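Cellulase CEL9M (PDB 1IA6) probably hydrolyses internal beta-1,4-glucosidic linkages in cellulose, lichenin and cereal beta-glucans, as a family 9 glycoside hydrolase that carries calcium and zinc ions. Local coordinates at residues 43-48 and 139-144; 161-166 and 179-184. All blocks are in the same frame, centred on the assembly; numbering follows the deposited sequence.

Contact 1 of 2, residues 43-48 and 139-144; sequences GSDVGV and RPSLYK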
loop_
_atom_site.group_PDB
_atom_site.type_symbol
_atom_site.label_atom_id
_atom_site.label_comp_id
_atom_site.label_asym_id
_atom_site.label_seq_id
_atom_site.Cartn_x
_atom_site.Cartn_y
_atom_site.Cartn_z
ATOM N N GLY A 43 12.931 -6.829 -17.702
ATOM C CA GLY A 43 12.333 -6.385 -18.948
ATOM C C GLY A 43 13.145 -6.717 -20.189
ATOM O O GLY A 43 12.661 -6.552 -21.308
ATOM N N SER A 44 14.371 -7.197 -20.001
ATOM C CA SER A 44 15.225 -7.522 -21.140
ATOM C C SER A 44 14.628 -8.608 -22.028
ATOM O O SER A 44 14.950 -8.692 -23.215
ATOM C CB SER A 44 16.620 -7.946 -20.659
ATOM O OG SER A 44 16.582 -9.185 -19.974
ATOM N N ASP A 45 13.751 -9.435 -21.459
ATOM C CA ASP A 45 13.125 -10.507 -22.221
ATOM C C ASP A 45 12.093 -10.003 -23.230
ATOM O O ASP A 45 11.756 -10.707 -24.181
ATOM C CB ASP A 45 12.491 -11.538 -21.270
ATOM C CG ASP A 45 11.392 -10.947 -20.399
ATOM O OD1 ASP A 45 11.535 -9.791 -19.952
ATOM O OD2 ASP A 45 10.391 -11.652 -20.145
ATOM N N VAL A 46 11.595 -8.784 -23.030
ATOM C CA VAL A 46 10.616 -8.219 -23.956
ATOM C C VAL A 46 11.114 -6.936 -24.616
ATOM O O VAL A 46 10.361 -6.258 -25.313
ATOM C CB VAL A 46 9.265 -7.928 -23.259
ATOM C CG1 VAL A 46 8.658 -9.223 -22.754
ATOM C CG2 VAL A 46 9.456 -6.941 -22.124
ATOM N N GLY A 47 12.380 -6.606 -24.390
ATOM C CA GLY A 47 12.956 -5.414 -24.991
ATOM C C GLY A 47 12.459 -4.090 -24.437
ATOM O O GLY A 47 12.412 -3.089 -25.153
ATOM N N VAL A 48 12.085 -4.077 -23.162
ATOM C CA VAL A 48 11.605 -2.859 -22.520
ATOM C C VAL A 48 12.290 -2.727 -21.166
ATOM O O VAL A 48 12.400 -3.704 -20.428
ATOM C CB VAL A 48 10.077 -2.899 -22.297
ATOM C CG1 VAL A 48 9.619 -1.625 -21.606
ATOM C CG2 VAL A 48 9.356 -3.067 -23.627
ATOM N N ARG A 139 14.481 -12.886 -15.018
ATOM C CA ARG A 139 13.130 -12.787 -14.491
ATOM C C ARG A 139 12.211 -12.516 -15.668
ATOM O O ARG A 139 12.502 -11.667 -16.508
ATOM C CB ARG A 139 13.017 -11.636 -13.491
ATOM C CG ARG A 139 13.149 -12.052 -12.043
ATOM C CD ARG A 139 14.117 -11.144 -11.318
ATOM N NE ARG A 139 13.650 -9.763 -11.186
ATOM C CZ ARG A 139 12.903 -9.317 -10.178
ATOM N NH1 ARG A 139 12.524 -10.146 -9.213
ATOM N NH2 ARG A 139 12.572 -8.032 -10.111
ATOM N N PRO A 140 11.090 -13.237 -15.748
ATOM C CA PRO A 140 10.164 -13.021 -16.857
ATOM C C PRO A 140 9.217 -11.849 -16.632
ATOM O O PRO A 140 8.782 -11.596 -15.508
ATOM C CB PRO A 140 9.406 -14.340 -16.922
ATOM C CG PRO A 140 9.291 -14.706 -15.464
ATOM C CD PRO A 140 10.687 -14.405 -14.942
ATOM N N SER A 141 8.930 -11.117 -17.702
ATOM C CA SER A 141 7.973 -10.020 -17.639
ATOM C C SER A 141 6.716 -10.835 -17.922
ATOM O O SER A 141 6.203 -10.871 -19.042
ATOM C CB SER A 141 8.260 -9.014 -18.751
ATOM O OG SER A 141 9.584 -8.517 -18.626
ATOM N N LEU A 142 6.249 -11.508 -16.876
ATOM C CA LEU A 142 5.122 -12.430 -16.947
ATOM C C LEU A 142 3.766 -11.963 -17.464
ATOM O O LEU A 142 3.156 -12.650 -18.287
ATOM C CB LEU A 142 4.938 -13.092 -15.578
ATOM C CG LEU A 142 4.231 -14.449 -15.581
ATOM C CD1 LEU A 142 5.000 -15.421 -16.478
ATOM C CD2 LEU A 142 4.144 -14.989 -14.166
ATOM N N TYR A 143 3.283 -10.822 -16.985
ATOM C CA TYR A 143 1.976 -10.331 -17.409
ATOM C C TYR A 143 1.976 -8.890 -17.907
ATOM O O TYR A 143 2.763 -8.051 -17.462
ATOM C CB TYR A 143 0.967 -10.432 -16.261
ATOM C CG TYR A 143 0.787 -11.810 -15.666
ATOM C CD1 TYR A 143 0.302 -12.868 -16.434
ATOM C CD2 TYR A 143 1.072 -12.048 -14.320
ATOM C CE1 TYR A 143 0.102 -14.129 -15.876
ATOM C CE2 TYR A 143 0.875 -13.307 -13.751
ATOM C CZ TYR A 143 0.390 -14.340 -14.536
ATOM O OH TYR A 143 0.189 -15.585 -13.982
ATOM N N LYS A 144 1.066 -8.614 -18.831
ATOM C CA LYS A 144 0.913 -7.280 -19.382
ATOM C C LYS A 144 -0.544 -7.107 -19.780
ATOM O O LYS A 144 -1.223 -8.075 -20.123
ATOM C CB LYS A 144 1.803 -7.087 -20.612
ATOM C CG LYS A 144 1.377 -7.882 -21.830
ATOM C CD LYS A 144 2.209 -7.506 -23.046
ATOM C CE LYS A 144 1.814 -8.327 -24.257
ATOM N NZ LYS A 144 2.670 -7.999 -25.426
HETATM O O HOH W 1 11.618 -9.128 -16.671
#
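Asp45 clasps Ser141 with both oxygens of its carboxylate, an example of how one acidic side chain can pin a neighbouring loop at two points. From CB the chain turns back over its own backbone, CG lying between the backbone N and the carbonyl carbon (chi1 62°), and this presents the carboxylate to residues 139-144. Asp45 OD1 accepts the hydroxyl of Ser141, OG to OD1 2.7 Å, through its syn lone pair. The second oxygen takes the backbone N-H in a nearly straight bond, Ser141 N to Asp45 OD2 2.9 Å (175° at the hydrogen). This donor comes from the syn side, 22° out of the carboxylate plane, and Asp45 OD2 also touches Pro140 CA. Ser141 OG is held again by a water, which donates to it and to Arg139 O and accepts from Gly43 N. Val46 CG2 closes over the hydroxyl, 3.8 Å from Ser141 OG. The guanidinium of Arg139 leads away to a salt bridge with Asp42 and a hydrogen bond to His60 O, its side chain reaching the zinc ligands Cys22 and His39. Ser141 is the centre of an inverse gamma turn; the carboxylate thus binds a turn just ahead of strand 143-145.

Contact 2 of 2, residues 161-166 and 179-184; sequences ALTLMY and KCLNAA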
loop_
_atom_site.group_PDB
_atom_site.type_symbol
_atom_site.label_atom_id
_atom_site.label_comp_id
_atom_site.label_asym_id
_atom_site.label_seq_id
_atom_site.Cartn_x
_atom_site.Cartn_y
_atom_site.Cartn_z
ATOM N N ALA A 161 -2.703 6.187 -8.577
ATOM C CA ALA A 161 -1.399 6.530 -8.021
ATOM C C ALA A 161 -0.749 7.639 -8.844
ATOM O O ALA A 161 -0.110 8.537 -8.293
ATOM C CB ALA A 161 -0.493 5.296 -8.002
ATOM N N LEU A 162 -0.910 7.568 -10.164
ATOM C CA LEU A 162 -0.330 8.560 -11.067
ATOM C C LEU A 162 -1.056 9.902 -10.988
ATOM O O LEU A 162 -0.425 10.958 -11.067
ATOM C CB LEU A 162 -0.340 8.036 -12.506
ATOM C CG LEU A 162 0.676 6.924 -12.792
ATOM C CD1 LEU A 162 0.391 6.294 -14.150
ATOM C CD2 LEU A 162 2.092 7.497 -12.739
ATOM N N THR A 163 -2.375 9.864 -10.832
ATOM C CA THR A 163 -3.147 11.099 -10.719
ATOM C C THR A 163 -2.799 11.778 -9.400
ATOM O O THR A 163 -2.664 12.998 -9.331
ATOM C CB THR A 163 -4.658 10.824 -10.750
ATOM O OG1 THR A 163 -4.996 10.195 -11.990
ATOM C CG2 THR A 163 -5.448 12.135 -10.619
ATOM N N LEU A 164 -2.654 10.984 -8.345
ATOM C CA LEU A 164 -2.301 11.552 -7.050
ATOM C C LEU A 164 -0.909 12.168 -7.123
ATOM O O LEU A 164 -0.641 13.183 -6.480
ATOM C CB LEU A 164 -2.381 10.482 -5.958
ATOM C CG LEU A 164 -3.809 10.315 -5.430
ATOM C CD1 LEU A 164 -3.988 8.968 -4.734
ATOM C CD2 LEU A 164 -4.113 11.468 -4.489
ATOM N N MET A 165 -0.020 11.574 -7.915
ATOM C CA MET A 165 1.319 12.136 -8.045
ATOM C C MET A 165 1.208 13.492 -8.748
ATOM O O MET A 165 1.895 14.448 -8.384
ATOM C CB MET A 165 2.242 11.203 -8.836
ATOM C CG MET A 165 3.699 11.655 -8.821
ATOM S SD MET A 165 4.327 11.825 -7.128
ATOM C CE MET A 165 6.094 11.762 -7.395
ATOM N N TYR A 166 0.339 13.579 -9.753
ATOM C CA TYR A 166 0.145 14.847 -10.451
ATOM C C TYR A 166 -0.283 15.892 -9.421
ATOM O O TYR A 166 0.260 16.994 -9.374
ATOM C CB TYR A 166 -0.942 14.716 -11.524
ATOM C CG TYR A 166 -1.534 16.042 -11.962
ATOM C CD1 TYR A 166 -0.816 16.918 -12.777
ATOM C CD2 TYR A 166 -2.804 16.435 -11.528
ATOM C CE1 TYR A 166 -1.347 18.162 -13.147
ATOM C CE2 TYR A 166 -3.345 17.676 -11.892
ATOM C CZ TYR A 166 -2.606 18.532 -12.701
ATOM O OH TYR A 166 -3.117 19.763 -13.050
ATOM N N LYS A 179 3.032 14.535 -17.088
ATOM C CA LYS A 179 3.354 13.264 -17.723
ATOM C C LYS A 179 2.609 12.168 -16.960
ATOM O O LYS A 179 2.085 11.227 -17.552
ATOM C CB LYS A 179 4.864 13.013 -17.675
ATOM C CG LYS A 179 5.285 11.697 -18.302
ATOM C CD LYS A 179 6.803 11.553 -18.362
ATOM C CE LYS A 179 7.415 12.388 -19.479
ATOM N NZ LYS A 179 7.214 13.846 -19.287
ATOM N N CYS A 180 2.554 12.306 -15.639
ATOM C CA CYS A 180 1.848 11.334 -14.807
ATOM C C CYS A 180 0.350 11.351 -15.085
ATOM O O CYS A 180 -0.270 10.296 -15.205
ATOM C CB CYS A 180 2.094 11.616 -13.326
ATOM S SG CYS A 180 3.746 11.144 -12.766
ATOM N N LEU A 181 -0.233 12.545 -15.186
ATOM C CA LEU A 181 -1.665 12.662 -15.451
ATOM C C LEU A 181 -2.026 12.100 -16.828
ATOM O O LEU A 181 -3.043 11.419 -16.976
ATOM C CB LEU A 181 -2.120 14.126 -15.358
ATOM C CG LEU A 181 -3.627 14.371 -15.519
ATOM C CD1 LEU A 181 -4.386 13.666 -14.398
ATOM C CD2 LEU A 181 -3.916 15.868 -15.488
ATOM N N ASN A 182 -1.209 12.386 -17.840
ATOM C CA ASN A 182 -1.498 11.865 -19.173
ATOM C C ASN A 182 -1.478 10.338 -19.156
ATOM O O ASN A 182 -2.326 9.696 -19.775
ATOM C CB ASN A 182 -0.495 12.393 -20.203
ATOM C CG ASN A 182 -0.712 13.862 -20.525
ATOM O OD1 ASN A 182 -1.823 14.374 -20.398
ATOM N ND2 ASN A 182 0.346 14.540 -20.963
ATOM N N ALA A 183 -0.514 9.756 -18.450
ATOM C CA ALA A 183 -0.433 8.298 -18.363
ATOM C C ALA A 183 -1.640 7.772 -17.593
ATOM O O ALA A 183 -2.220 6.752 -17.955
ATOM C CB ALA A 183 0.857 7.874 -17.664
ATOM N N ALA A 184 -2.019 8.483 -16.533
ATOM C CA ALA A 184 -3.159 8.082 -15.714
ATOM C C ALA A 184 -4.441 8.028 -16.542
ATOM O O ALA A 184 -5.267 7.133 -16.364
ATOM C CB ALA A 184 -3.332 9.052 -14.551
#
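Helix segments 161-166 and 179-184 run antiparallel at 153°, their axes 7.7 Å apart at closest approach, with Leu162 facing Cys180 and Thr163 facing Leu181. Such close packing illustrates how small residues let two backbones draw together: Cys180 CB sits 3.4 Å from Leu162 O, and Ala184 CB meets Leu162 CB at 3.8 Å. Leu162 spreads its branches over the neighbouring helix, CD1 against the methyl of Ala183 and CD2 against the sulfur of Cys180. That sulfur also meets Met165, CG lying 4.0 Å from Cys180 SG, before the bent methionine chain carries its end away toward helix 91-107. The pair is a helical hairpin, helix 152-169 turning back as helix 174-193, within the (alpha/alpha)6 barrel of family 9 catalytic modules. At the C-terminal end of 161-166, Tyr166 and Leu181 form a CH-pi contact: Leu181 CD2 lies over one face, 3.9 Å from the centroid of the Tyr166 ring and only 5° off the normal, while Leu181 CB touches the ring root at CG. Both side chains leave their helices with CG opposite the backbone N (chi1 160° for Tyr166), which brings the ring face against the leucine methyl. Thr163 OG1 approaches Ala184 CB at 3.3 Å, but its hydrogen bond goes to Ser159 O in its own helix, and Ala184 O in turn accepts from Ser159 OG.

In the fold
Contact 1 lies at the surface, its centre about 24 Å from that of the chain, and joins a loop to the approach of a strand with few atoms, relying on a charged group, a hydroxyl and a water. Contact 2 is buried, its centre about 17 Å from that of the chain, and joins two helices across more than twice the interface, almost wholly with apolar groups; chemistry here follows position in the fold. The nearest atoms of contact 1 and contact 2 are about 14 Å apart, and the two share no element. Along the chain they stand in series, strand 143-145 being followed by helix 152-169. Arg139, at one end of contact 1, reaches the zinc site, whereas contact 2 lies away from the metal sites and the probable catalytic residues.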